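Local atomic coordinates of geranyltranstransferase (IspA) (Helicobacter pylori, PDB entry 3LLW), a protein that probably acts as a magnesium-dependent prenyltransferase of the FPP/GGPP synthase family, joining isoprenoid diphosphates in terpenoid biosynthesis. Residues S20-H25 with M43-G48; E37-E42 with P109-K114; C61-Q66 with P284-L289; E209-W214 with D280-A285; S254-N257 with R263-N266. All coordinates share one frame; numbering follows the deposited sequence.

The five contacts spread over an almost wholly helical polyprenyl synthetase chain. Contacts 1 and 2 share helix 36-45 and touch, their centres about 13 Å apart: contact 1 joins that helix to helix 6-23, contact 2 to helix 111-114. Contacts 3 and 4, about 11 Å apart between centres, touch where helix 287-301 begins. The centre of contact 2 lies about 41 Å from that of contact 4, across the chain's centre. Contact 5, between the successive helices 255-259 and 261-279, is nested inside the loops closed by contacts 3 and 4. Together they tie helix ends and loops to long helices at separate places in the bundle, contact 2 nearest the magnesium-binding Asp94.

Contact 1. Residues S20-H25 with M43-G48; sequences SFLKNH and MVLNGG
The C-terminal part of helix 6-23 meets that of helix 36-45 with Lys23 and Leu45 nearest in the backbone, their CA atoms 6.4 Å apart. Leu22 carries the first half of the contact by dividing its two methyls between neighbouring residues. With CG anti to the backbone N (chi1 172°), its branch reaches across to the other helix: CD1 lies 4.1 Å from Val44 CG1, and CD2 lies 3.9 Å from Leu45 CD2. Leu22 and Leu45 run past one another in opposite senses, each laying a methyl alongside the other. The second half belongs to Leu45, whose CD2 also settles against the backbone of the helix end, 3.6 Å from Leu22 O and 3.8 Å from Lys23 CA. Leucine suits this place because its forked, flexible end can set a methyl against both Leu22 CD2 and the backbone at Lys23. Lys23 takes part through its backbone, while its long side chain leads off from the contact, as befits an exposed position. The packing continues into neighbouring helices: Leu22 also packs on Leu81 of helix 73-94, and Val44 on Leu127 of helix 117-137. Val44 O accepts a hydrogen bond from Arg50 NH2. The contact therefore joins two helix ends over the central helices of the all-helical prenyltransferase fold. Side chain meets side chain through methyls alone, and Leu45 CD2 also lies against a backbone carbonyl; with Leu22 and Val44 buried and Leu45 exposed, this implies that shape and van der Waals packing, rather than directed bonds, hold these ends together.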
# COMPACT_ATOMS: atom_id res chain seq x y z
N SER A 20 -14.11 -6.90 18.66
CA SER A 20 -13.65 -6.22 19.86
C SER A 20 -12.20 -5.77 19.70
O SER A 20 -11.85 -4.64 20.05
CB SER A 20 -13.83 -7.11 21.08
OG SER A 20 -13.84 -6.34 22.25
N PHE A 21 -11.37 -6.66 19.16
CA PHE A 21 -9.98 -6.38 18.80
C PHE A 21 -9.83 -5.13 17.91
O PHE A 21 -8.95 -4.31 18.12
CB PHE A 21 -9.39 -7.62 18.11
CG PHE A 21 -8.01 -7.44 17.55
CD1 PHE A 21 -6.89 -7.80 18.29
CD2 PHE A 21 -7.82 -6.99 16.23
CE1 PHE A 21 -5.60 -7.67 17.76
CE2 PHE A 21 -6.54 -6.85 15.70
CZ PHE A 21 -5.42 -7.20 16.46
N LEU A 22 -10.73 -4.97 16.97
CA LEU A 22 -10.68 -3.87 16.08
C LEU A 22 -11.06 -2.57 16.79
O LEU A 22 -10.49 -1.55 16.56
CB LEU A 22 -11.59 -4.17 14.90
CG LEU A 22 -11.90 -3.12 13.86
CD1 LEU A 22 -12.44 -3.74 12.63
CD2 LEU A 22 -12.83 -2.09 14.37
N LYS A 23 -12.03 -2.66 17.67
CA LYS A 23 -12.45 -1.56 18.56
C LYS A 23 -11.31 -1.09 19.47
O LYS A 23 -11.13 0.10 19.67
CB LYS A 23 -13.66 -2.01 19.40
CG LYS A 23 -14.29 -0.94 20.28
CD LYS A 23 -15.03 -1.55 21.49
CE LYS A 23 -16.51 -1.82 21.20
NZ LYS A 23 -16.76 -3.04 20.37
N ASN A 24 -10.51 -2.03 19.97
CA ASN A 24 -9.41 -1.72 20.90
C ASN A 24 -8.06 -1.54 20.23
O ASN A 24 -7.04 -1.42 20.91
CB ASN A 24 -9.29 -2.82 21.96
CG ASN A 24 -10.42 -2.79 22.95
OD1 ASN A 24 -10.85 -1.72 23.40
ND2 ASN A 24 -10.92 -3.97 23.31
N HIS A 25 -8.06 -1.53 18.90
CA HIS A 25 -6.84 -1.31 18.15
C HIS A 25 -6.54 0.18 18.14
O HIS A 25 -7.33 0.98 17.63
CB HIS A 25 -6.95 -1.85 16.72
CG HIS A 25 -5.64 -1.95 16.02
ND1 HIS A 25 -4.75 -2.98 16.25
CD2 HIS A 25 -5.04 -1.14 15.12
CE1 HIS A 25 -3.67 -2.80 15.52
NE2 HIS A 25 -3.82 -1.69 14.82
N MET A 43 -12.95 5.83 10.29
CA MET A 43 -13.81 5.17 9.30
C MET A 43 -13.74 3.63 9.39
O MET A 43 -14.63 2.93 8.89
CB MET A 43 -13.50 5.64 7.88
CG MET A 43 -13.65 7.14 7.65
SD MET A 43 -15.22 7.85 8.20
CE MET A 43 -14.72 8.92 9.50
N VAL A 44 -12.69 3.09 10.02
CA VAL A 44 -12.64 1.64 10.25
C VAL A 44 -13.57 1.31 11.42
O VAL A 44 -14.30 0.32 11.38
CB VAL A 44 -11.20 1.13 10.57
CG1 VAL A 44 -11.14 -0.42 10.53
CG2 VAL A 44 -10.20 1.72 9.60
N LEU A 45 -13.54 2.16 12.45
CA LEU A 45 -14.38 1.97 13.64
C LEU A 45 -15.84 2.15 13.32
O LEU A 45 -16.68 1.37 13.77
CB LEU A 45 -13.98 2.94 14.76
CG LEU A 45 -12.61 2.72 15.40
CD1 LEU A 45 -12.27 3.84 16.36
CD2 LEU A 45 -12.55 1.37 16.11
N ASN A 46 -16.14 3.15 12.50
CA ASN A 46 -17.50 3.54 12.19
C ASN A 46 -18.11 2.74 11.04
O ASN A 46 -19.28 2.92 10.73
CB ASN A 46 -17.56 5.04 11.85
CG ASN A 46 -17.49 5.95 13.08
OD1 ASN A 46 -17.84 7.13 12.99
ND2 ASN A 46 -17.04 5.42 14.21
N GLY A 47 -17.32 1.88 10.41
CA GLY A 47 -17.83 1.11 9.27
C GLY A 47 -18.58 -0.13 9.74
O GLY A 47 -19.23 -0.12 10.79
N GLY A 48 -18.51 -1.18 8.94
CA GLY A 48 -18.54 -2.52 9.50
C GLY A 48 -19.72 -3.45 9.62
O GLY A 48 -20.38 -3.49 10.66

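Contact 2. Residues E37-E42 with P109-K114; sequences EKAFFE and PTLHAK
Glu42 and Lys114 meet through their charged ends, and the path of Lys114 can be followed atom by atom. From CB, which points toward helix 36-45, CG stands anti to the backbone N (chi1 -171°), and each later torsion is also extended, giving a nearly straight arm. CB and CG only carry the chain across. CD is the first atom to meet the acid, 3.3 Å from Glu42 OE2; CE follows at 3.5 Å from the same oxygen, and NZ ends 2.9 Å from Glu42 OE2 in a hydrogen-bonded salt bridge. The ammonium group approaches from above the carboxylate plane, 38° out of it, and the two side chains run at a slant to each other. Glu42 is itself extended, so two extended side chains bridge the helices. Its other oxygen, OE1, is hydrogen-bonded to Tyr115 OH, so the two oxygens have separate partners and the carboxylate is limited in its rotation.

The helix 111-114 follows the small hairpin of 104-105 and 108-109, not far from the magnesium site of this helical prenyltransferase; the side chain of Leu111 is about 11 Å from that of Asp94, a magnesium-binding residue, though no metal is bound to this chain here.

Beside the salt bridge Leu111 packs on Ala39: CD2 rests 3.7 Å from the carbonyl oxygen Ala39 O and 4.3 Å from Ala39 CB, where the small alanine lets the leucine branch come close to the helix backbone. Leu111 also packs on Ala120 and Ile123 of helix 117-137, and Ala39 on Ile123.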
# COMPACT_ATOMS: atom_id res chain seq x y z
N GLU A 37 -4.42 11.47 14.23
CA GLU A 37 -4.43 10.20 14.96
C GLU A 37 -5.84 9.62 15.18
O GLU A 37 -6.04 8.40 15.09
CB GLU A 37 -3.72 10.38 16.31
CG GLU A 37 -3.58 9.10 17.14
CD GLU A 37 -3.32 9.40 18.60
OE1 GLU A 37 -4.31 9.55 19.35
OE2 GLU A 37 -2.14 9.50 18.99
N LYS A 38 -6.81 10.49 15.49
CA LYS A 38 -8.19 10.03 15.65
C LYS A 38 -8.84 9.79 14.28
O LYS A 38 -9.59 8.82 14.11
CB LYS A 38 -9.06 10.95 16.53
CG LYS A 38 -8.90 12.46 16.30
CD LYS A 38 -8.41 13.21 17.56
CE LYS A 38 -7.01 12.78 18.04
NZ LYS A 38 -5.91 13.19 17.12
N ALA A 39 -8.52 10.65 13.32
CA ALA A 39 -9.01 10.54 11.95
C ALA A 39 -8.51 9.29 11.21
O ALA A 39 -9.18 8.82 10.29
CB ALA A 39 -8.63 11.76 11.18
N PHE A 40 -7.36 8.76 11.62
CA PHE A 40 -6.77 7.56 10.99
C PHE A 40 -7.68 6.34 10.98
O PHE A 40 -7.93 5.77 9.92
CB PHE A 40 -5.41 7.21 11.64
CG PHE A 40 -4.77 5.97 11.06
CD1 PHE A 40 -4.42 5.91 9.71
CD2 PHE A 40 -4.50 4.87 11.88
CE1 PHE A 40 -3.82 4.77 9.18
CE2 PHE A 40 -3.90 3.72 11.36
CZ PHE A 40 -3.55 3.67 10.01
N PHE A 41 -8.20 5.95 12.14
CA PHE A 41 -8.97 4.71 12.27
C PHE A 41 -10.48 4.92 12.31
O PHE A 41 -11.25 3.96 12.29
CB PHE A 41 -8.49 3.94 13.50
CG PHE A 41 -8.34 2.45 13.27
CD1 PHE A 41 -7.41 1.96 12.35
CD2 PHE A 41 -9.11 1.55 14.00
CE1 PHE A 41 -7.25 0.58 12.14
CE2 PHE A 41 -8.96 0.17 13.80
CZ PHE A 41 -8.03 -0.32 12.87
N GLU A 42 -10.89 6.19 12.37
CA GLU A 42 -12.28 6.58 12.53
C GLU A 42 -13.26 5.87 11.59
O GLU A 42 -14.29 5.36 12.04
CB GLU A 42 -12.40 8.10 12.35
CG GLU A 42 -13.67 8.69 12.91
CD GLU A 42 -13.69 10.21 12.88
OE1 GLU A 42 -12.62 10.84 13.08
OE2 GLU A 42 -14.78 10.79 12.66
N PRO A 109 -20.41 11.34 9.38
CA PRO A 109 -19.66 12.17 8.42
C PRO A 109 -18.45 11.43 7.84
O PRO A 109 -17.76 10.70 8.55
CB PRO A 109 -19.19 13.37 9.26
CG PRO A 109 -20.06 13.38 10.48
CD PRO A 109 -20.44 11.94 10.73
N THR A 110 -18.23 11.61 6.54
CA THR A 110 -17.01 11.14 5.89
C THR A 110 -15.86 12.10 6.20
O THR A 110 -16.09 13.24 6.63
CB THR A 110 -17.20 11.00 4.38
OG1 THR A 110 -17.72 12.22 3.87
CG2 THR A 110 -18.16 9.86 4.06
N LEU A 111 -14.62 11.65 5.96
CA LEU A 111 -13.44 12.43 6.32
C LEU A 111 -13.31 13.82 5.68
O LEU A 111 -12.83 14.75 6.33
CB LEU A 111 -12.17 11.62 6.10
CG LEU A 111 -12.00 10.38 6.96
CD1 LEU A 111 -10.86 9.51 6.45
CD2 LEU A 111 -11.75 10.77 8.41
N HIS A 112 -13.74 13.99 4.43
CA HIS A 112 -13.63 15.31 3.81
C HIS A 112 -14.71 16.27 4.27
O HIS A 112 -14.53 17.49 4.21
CB HIS A 112 -13.62 15.21 2.29
CG HIS A 112 -14.83 14.54 1.73
ND1 HIS A 112 -14.95 13.17 1.69
CD2 HIS A 112 -15.98 15.05 1.22
CE1 HIS A 112 -16.13 12.85 1.16
NE2 HIS A 112 -16.77 13.98 0.87
N ALA A 113 -15.83 15.72 4.72
CA ALA A 113 -16.89 16.53 5.29
C ALA A 113 -16.50 16.98 6.69
O ALA A 113 -16.60 18.17 7.02
CB ALA A 113 -18.21 15.77 5.31
N LYS A 114 -16.03 16.03 7.50
CA LYS A 114 -15.68 16.29 8.89
C LYS A 114 -14.41 17.11 9.03
O LYS A 114 -14.31 17.99 9.89
CB LYS A 114 -15.57 14.98 9.67
CG LYS A 114 -15.43 15.20 11.18
CD LYS A 114 -15.47 13.89 11.95
CE LYS A 114 -15.21 14.15 13.44
NZ LYS A 114 -15.63 13.00 14.28

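Contact 3. Residues C61-Q66 with P284-L289; sequences CALVGQ and PAYPLL. With SO4 (sulfate ion), chain E.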
# COMPACT_ATOMS: atom_id res chain seq x y z
N CYS A 61 -10.90 -20.73 10.98
CA CYS A 61 -11.47 -21.43 12.15
C CYS A 61 -11.86 -22.87 11.85
O CYS A 61 -11.75 -23.74 12.72
CB CYS A 61 -12.72 -20.72 12.67
SG CYS A 61 -12.42 -19.11 13.38
N ALA A 62 -12.33 -23.11 10.63
CA ALA A 62 -12.66 -24.44 10.16
C ALA A 62 -11.43 -25.34 9.99
O ALA A 62 -11.50 -26.53 10.26
CB ALA A 62 -13.40 -24.34 8.87
N LEU A 63 -10.32 -24.76 9.54
CA LEU A 63 -9.18 -25.57 9.10
C LEU A 63 -8.08 -25.77 10.14
O LEU A 63 -7.33 -26.75 10.07
CB LEU A 63 -8.58 -25.02 7.80
CG LEU A 63 -9.39 -25.16 6.50
CD1 LEU A 63 -8.73 -24.33 5.40
CD2 LEU A 63 -9.58 -26.61 6.06
N VAL A 64 -7.99 -24.86 11.10
CA VAL A 64 -7.07 -25.06 12.22
C VAL A 64 -7.85 -25.55 13.44
O VAL A 64 -9.00 -25.14 13.65
CB VAL A 64 -6.17 -23.80 12.50
CG1 VAL A 64 -7.00 -22.59 12.88
CG2 VAL A 64 -5.12 -24.09 13.57
N GLY A 65 -7.26 -26.48 14.21
CA GLY A 65 -7.86 -26.96 15.46
C GLY A 65 -8.03 -25.83 16.46
O GLY A 65 -7.22 -24.91 16.48
N GLN A 66 -9.09 -25.91 17.27
CA GLN A 66 -9.48 -24.84 18.20
C GLN A 66 -8.39 -24.36 19.18
O GLN A 66 -8.35 -23.18 19.52
CB GLN A 66 -10.73 -25.24 18.99
CG GLN A 66 -12.04 -25.03 18.23
CD GLN A 66 -13.27 -25.38 19.07
OE1 GLN A 66 -13.29 -25.19 20.28
NE2 GLN A 66 -14.31 -25.89 18.40
N PRO A 284 -17.94 -33.80 1.38
CA PRO A 284 -17.14 -35.01 1.67
C PRO A 284 -15.76 -34.78 2.29
O PRO A 284 -15.47 -35.33 3.35
CB PRO A 284 -16.98 -35.67 0.29
CG PRO A 284 -18.11 -35.14 -0.51
CD PRO A 284 -18.26 -33.73 -0.06
N ALA A 285 -14.93 -33.96 1.63
CA ALA A 285 -13.54 -33.75 2.07
C ALA A 285 -13.35 -32.64 3.11
O ALA A 285 -12.36 -32.66 3.85
CB ALA A 285 -12.63 -33.53 0.86
N TYR A 286 -14.28 -31.68 3.16
CA TYR A 286 -14.14 -30.53 4.07
C TYR A 286 -15.43 -30.12 4.79
O TYR A 286 -15.92 -29.01 4.55
CB TYR A 286 -13.58 -29.32 3.31
CG TYR A 286 -12.20 -29.55 2.75
CD1 TYR A 286 -12.01 -29.88 1.41
CD2 TYR A 286 -11.08 -29.46 3.58
CE1 TYR A 286 -10.72 -30.12 0.90
CE2 TYR A 286 -9.81 -29.69 3.08
CZ TYR A 286 -9.63 -30.02 1.75
OH TYR A 286 -8.36 -30.23 1.29
N PRO A 287 -15.97 -30.99 5.68
CA PRO A 287 -17.25 -30.70 6.36
C PRO A 287 -17.31 -29.43 7.23
O PRO A 287 -18.31 -28.71 7.16
CB PRO A 287 -17.50 -31.96 7.21
CG PRO A 287 -16.18 -32.64 7.31
CD PRO A 287 -15.46 -32.32 6.04
N LEU A 288 -16.28 -29.17 8.03
CA LEU A 288 -16.25 -28.00 8.92
C LEU A 288 -16.17 -26.70 8.12
O LEU A 288 -16.81 -25.70 8.48
CB LEU A 288 -15.11 -28.09 9.94
CG LEU A 288 -15.08 -29.32 10.86
CD1 LEU A 288 -13.79 -29.39 11.69
CD2 LEU A 288 -16.31 -29.38 11.77
N LEU A 289 -15.40 -26.73 7.04
CA LEU A 289 -15.30 -25.62 6.10
C LEU A 289 -16.62 -25.36 5.40
O LEU A 289 -17.09 -24.20 5.31
CB LEU A 289 -14.17 -25.87 5.07
CG LEU A 289 -13.87 -24.85 3.97
CD1 LEU A 289 -13.58 -23.47 4.51
CD2 LEU A 289 -12.72 -25.32 3.09
S SO4 E . -12.60 -29.79 7.50
O1 SO4 E . -13.76 -30.46 8.09
O2 SO4 E . -13.04 -28.59 6.79
O3 SO4 E . -11.66 -29.43 8.56
O4 SO4 E . -11.94 -30.73 6.59
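An anion-binding helix start lies at the heart of this contact: the first turn of helix 287-301 holds a sulfate ion, probably from the crystallisation liquor, beside the end of helix 51-63. Two backbone amides grip it. Leu288 N donates to sulfate O1 at 2.8 Å with an N-H...O angle of 162°, and Leu289 N donates to O2 at 3.0 Å, somewhat more bent at 151°. Tyr286, at the N-cap position, and Pro287 also touch the ion, with Pro287 CD 3.2 Å from O1. A proline suits the first turn of a helix, where its missing N-H costs no helical bond. Sulfate O2 lies at the edge of the Tyr286 ring, in its plane, while O4 approaches the ring obliquely.

Beside the ion, the helices meet through small apolar contacts. Ala62 CB, pointing toward the other segment, is 3.6 Å from Leu289 CA and 4.3 Å from Leu288 CB, and the short residue allows the backbones to approach to 5.0 Å between the CA atoms of Ala62 and Leu289. Leu63 reaches over to the tyrosine, its CD2 4.1 Å from Tyr286 CD2 at an oblique angle to the ring. Leu63 has CG anti to the carbonyl carbon (chi1 -70°), which turns its branch toward that ring. Leu63 also packs on Leu201 of helix 178-204, and Tyr286 and Leu289 on Leu211 of helix 209-236. The N-H groups at this helix start, aided by the positive end of the helix dipole, would probably stabilise the sulfate's negative charge, while the alanine-leucine packing beside it is apolar.

Contact 4. Residues E209-W214 with D280-A285; sequences EELFKW and DALKPA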
# COMPACT_ATOMS: atom_id res chain seq x y z
N GLU A 209 -3.47 -27.70 -2.95
CA GLU A 209 -3.48 -26.96 -4.21
C GLU A 209 -4.88 -26.93 -4.85
O GLU A 209 -5.27 -25.92 -5.43
CB GLU A 209 -2.43 -27.53 -5.18
CG GLU A 209 -2.59 -29.05 -5.55
CD GLU A 209 -1.87 -30.04 -4.61
OE1 GLU A 209 -1.83 -29.85 -3.37
OE2 GLU A 209 -1.35 -31.06 -5.13
N GLU A 210 -5.61 -28.03 -4.69
CA GLU A 210 -6.95 -28.18 -5.22
C GLU A 210 -7.96 -27.30 -4.50
O GLU A 210 -8.88 -26.77 -5.13
CB GLU A 210 -7.40 -29.63 -5.11
CG GLU A 210 -7.08 -30.52 -6.31
CD GLU A 210 -8.08 -31.67 -6.45
OE1 GLU A 210 -8.52 -32.23 -5.42
OE2 GLU A 210 -8.42 -32.01 -7.60
N LEU A 211 -7.81 -27.19 -3.18
CA LEU A 211 -8.72 -26.39 -2.35
C LEU A 211 -8.48 -24.90 -2.61
O LEU A 211 -9.43 -24.11 -2.62
CB LEU A 211 -8.56 -26.70 -0.86
CG LEU A 211 -9.52 -25.98 0.10
CD1 LEU A 211 -10.96 -26.31 -0.26
CD2 LEU A 211 -9.25 -26.32 1.56
N PHE A 212 -7.22 -24.55 -2.83
CA PHE A 212 -6.83 -23.21 -3.23
C PHE A 212 -7.59 -22.80 -4.49
O PHE A 212 -8.29 -21.77 -4.49
CB PHE A 212 -5.32 -23.12 -3.45
CG PHE A 212 -4.81 -21.71 -3.58
CD1 PHE A 212 -4.28 -21.05 -2.48
CD2 PHE A 212 -4.87 -21.03 -4.81
CE1 PHE A 212 -3.81 -19.74 -2.59
CE2 PHE A 212 -4.40 -19.72 -4.93
CZ PHE A 212 -3.86 -19.08 -3.82
N LYS A 213 -7.45 -23.61 -5.54
CA LYS A 213 -8.10 -23.33 -6.82
C LYS A 213 -9.60 -23.22 -6.65
O LYS A 213 -10.25 -22.31 -7.22
CB LYS A 213 -7.76 -24.42 -7.84
CG LYS A 213 -6.46 -24.19 -8.61
CD LYS A 213 -6.41 -25.10 -9.84
CE LYS A 213 -5.79 -24.39 -11.06
NZ LYS A 213 -4.33 -24.12 -10.91
N TRP A 214 -10.14 -24.14 -5.85
CA TRP A 214 -11.56 -24.17 -5.55
C TRP A 214 -12.02 -22.90 -4.82
O TRP A 214 -13.02 -22.31 -5.22
CB TRP A 214 -11.91 -25.42 -4.74
CG TRP A 214 -13.39 -25.62 -4.61
CD1 TRP A 214 -14.19 -26.34 -5.43
CD2 TRP A 214 -14.24 -25.05 -3.61
NE1 TRP A 214 -15.49 -26.27 -5.00
CE2 TRP A 214 -15.55 -25.48 -3.89
CE3 TRP A 214 -14.03 -24.21 -2.51
CZ2 TRP A 214 -16.64 -25.11 -3.11
CZ3 TRP A 214 -15.10 -23.84 -1.73
CH2 TRP A 214 -16.40 -24.29 -2.04
N ASP A 280 -21.86 -27.49 -1.84
CA ASP A 280 -22.25 -28.79 -1.28
C ASP A 280 -21.46 -29.97 -1.87
O ASP A 280 -21.72 -31.13 -1.54
CB ASP A 280 -23.77 -29.01 -1.36
CG ASP A 280 -24.57 -27.94 -0.61
OD1 ASP A 280 -25.78 -27.80 -0.89
OD2 ASP A 280 -24.01 -27.21 0.25
N ALA A 281 -20.50 -29.67 -2.74
CA ALA A 281 -19.52 -30.65 -3.21
C ALA A 281 -18.23 -30.56 -2.37
O ALA A 281 -17.22 -31.20 -2.68
CB ALA A 281 -19.21 -30.43 -4.68
N LEU A 282 -18.28 -29.75 -1.32
CA LEU A 282 -17.16 -29.60 -0.39
C LEU A 282 -17.40 -30.44 0.86
O LEU A 282 -16.46 -30.74 1.60
CB LEU A 282 -16.98 -28.12 -0.03
CG LEU A 282 -15.65 -27.57 0.49
CD1 LEU A 282 -14.62 -27.50 -0.63
CD2 LEU A 282 -15.90 -26.21 1.07
N LYS A 283 -18.67 -30.83 1.06
CA LYS A 283 -19.11 -31.73 2.15
C LYS A 283 -18.30 -33.01 2.42
O LYS A 283 -18.03 -33.30 3.59
CB LYS A 283 -20.60 -32.10 2.01
CG LYS A 283 -21.57 -31.03 2.48
CD LYS A 283 -22.93 -31.62 2.85
CE LYS A 283 -23.91 -30.52 3.25
NZ LYS A 283 -25.05 -31.03 4.07
N PRO A 284 -17.94 -33.80 1.38
CA PRO A 284 -17.14 -35.01 1.67
C PRO A 284 -15.76 -34.78 2.29
O PRO A 284 -15.47 -35.33 3.35
CB PRO A 284 -16.98 -35.67 0.29
CG PRO A 284 -18.11 -35.14 -0.51
CD PRO A 284 -18.26 -33.73 -0.06
N ALA A 285 -14.93 -33.96 1.63
CA ALA A 285 -13.54 -33.75 2.07
C ALA A 285 -13.35 -32.64 3.11
O ALA A 285 -12.36 -32.66 3.85
CB ALA A 285 -12.63 -33.53 0.86
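A CH-pi contact joins Leu282 to Trp214: methyl CD1 of Leu282 stands 3.6 Å from the centroid of the indole six-membered ring and only 4° off its normal, so it lies squarely over that ring. Measured against the whole indole, the methyl sits displaced toward the rim, since the five-membered ring extends to the other side. This is a suitable pairing, because the flat, polarisable ring offers a broad surface to a C-H group of a branched aliphatic chain. Trp214 holds CG anti to its own N (chi1 -170°), which swings the indole out from the helix toward the loop.

Plain apolar contacts complete the meeting. The second methyl of Leu282, CD2, lies 3.7 Å from Trp214 CH2 and 3.8 Å from Trp214 CZ3, near the far end of the ring. Leu282 CD1 also lies 3.9 Å from Leu211 CD1, and there the two leucines cross at about a right angle. A single methyl is thus shared between a ring face and a leucine branch one helical turn earlier, a spacing that places Leu211 and Trp214 on the same side of helix 209-236.

In the fold, Leu282 belongs to the connection between helix 261-279 and helix 287-301, and it plugs this loop into the side of the long helix 209-236. Its residues 282-285 coil like a helix without its repeating hydrogen bonds.

Further partners come from the same bundle: Leu289 of helix 287-301 packs on Leu282, Trp214 stacks with Phe218, and Leu201 of helix 178-204 lies against Leu211.

Contact 5. Residues S254-N257 with R263-N266; sequences SFVN and RANN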
# COMPACT_ATOMS: atom_id res chain seq x y z
N SER A 254 -25.16 -1.15 -12.75
CA SER A 254 -25.75 -2.24 -11.99
C SER A 254 -26.52 -3.22 -12.86
O SER A 254 -26.92 -2.91 -13.98
CB SER A 254 -26.61 -1.67 -10.85
OG SER A 254 -27.98 -1.90 -11.05
N PHE A 255 -26.71 -4.43 -12.34
CA PHE A 255 -27.44 -5.47 -13.06
C PHE A 255 -28.94 -5.21 -13.16
O PHE A 255 -29.60 -5.73 -14.04
CB PHE A 255 -27.17 -6.83 -12.43
CG PHE A 255 -25.85 -7.39 -12.80
CD1 PHE A 255 -25.67 -8.03 -14.02
CD2 PHE A 255 -24.77 -7.28 -11.94
CE1 PHE A 255 -24.43 -8.55 -14.37
CE2 PHE A 255 -23.53 -7.80 -12.29
CZ PHE A 255 -23.37 -8.43 -13.50
N VAL A 256 -29.47 -4.39 -12.25
CA VAL A 256 -30.86 -3.95 -12.36
C VAL A 256 -31.05 -3.05 -13.59
O VAL A 256 -32.08 -3.11 -14.26
CB VAL A 256 -31.37 -3.30 -11.05
CG1 VAL A 256 -32.84 -2.86 -11.17
CG2 VAL A 256 -31.20 -4.29 -9.86
N ASN A 257 -30.05 -2.24 -13.92
CA ASN A 257 -30.12 -1.41 -15.12
C ASN A 257 -29.95 -2.20 -16.40
O ASN A 257 -30.68 -1.99 -17.37
CB ASN A 257 -29.10 -0.27 -15.07
CG ASN A 257 -29.47 0.80 -14.08
OD1 ASN A 257 -30.60 0.83 -13.59
ND2 ASN A 257 -28.53 1.68 -13.77
N ARG A 263 -35.59 -9.66 -13.89
CA ARG A 263 -34.52 -10.52 -14.40
C ARG A 263 -33.27 -10.51 -13.54
O ARG A 263 -32.58 -11.53 -13.44
CB ARG A 263 -34.16 -10.14 -15.83
CG ARG A 263 -35.16 -10.55 -16.90
CD ARG A 263 -34.56 -10.32 -18.28
NE ARG A 263 -35.56 -10.01 -19.30
CZ ARG A 263 -35.29 -9.40 -20.44
NH1 ARG A 263 -36.27 -9.15 -21.31
NH2 ARG A 263 -34.05 -9.01 -20.73
N ALA A 264 -32.97 -9.36 -12.92
CA ALA A 264 -31.86 -9.29 -11.95
C ALA A 264 -32.16 -10.15 -10.73
O ALA A 264 -31.28 -10.87 -10.24
CB ALA A 264 -31.58 -7.85 -11.53
N ASN A 265 -33.41 -10.09 -10.26
CA ASN A 265 -33.85 -10.94 -9.17
C ASN A 265 -33.72 -12.42 -9.48
O ASN A 265 -33.24 -13.18 -8.64
CB ASN A 265 -35.28 -10.61 -8.73
CG ASN A 265 -35.32 -9.64 -7.56
OD1 ASN A 265 -34.90 -9.98 -6.44
ND2 ASN A 265 -35.82 -8.44 -7.81
N ASN A 266 -34.11 -12.82 -10.69
CA ASN A 266 -34.00 -14.22 -11.11
C ASN A 266 -32.57 -14.71 -11.24
O ASN A 266 -32.25 -15.83 -10.82
CB ASN A 266 -34.75 -14.50 -12.41
CG ASN A 266 -34.79 -15.99 -12.74
OD1 ASN A 266 -35.47 -16.76 -12.06
ND2 ASN A 266 -34.05 -16.39 -13.76
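A small packing contact between two helices that follow each other in the chain joins Val256 and Phe255, at the start of helix 255-259, to Ala264 on helix 261-279. Everything turns on one methyl. Ala264 CB points toward the other segment and lies 3.8 Å from Phe255 O and 4.0 Å from Val256 CG2. Alanine's single methyl is compatible with the close approach of the backbones, 5.4 Å between the CA atoms of Val256 and Ala264. Val256 presents CG2, the methyl anti to its carbonyl carbon, to the alanine, while CG1 stands anti to the backbone N (chi1 -179°).

Ser254 prepares the helix start: as its N-cap, OG accepts a weak hydrogen bond of 3.1 Å from Val256 N, bent to 130°. A short hydroxyl side chain suits this task, since it can fold back to an amide of the first turn. Phe255 N has a separate acceptor in Asp231.

The ring of Phe255 leads away from Ala264 and packs on Leu178, Leu181 and Thr182 of helix 178-204. It also meets Val228 of helix 209-236. On the same helix Val256 packs on Val235 and Asn265 on Ile232, so the pair of helices sits against these two long helices.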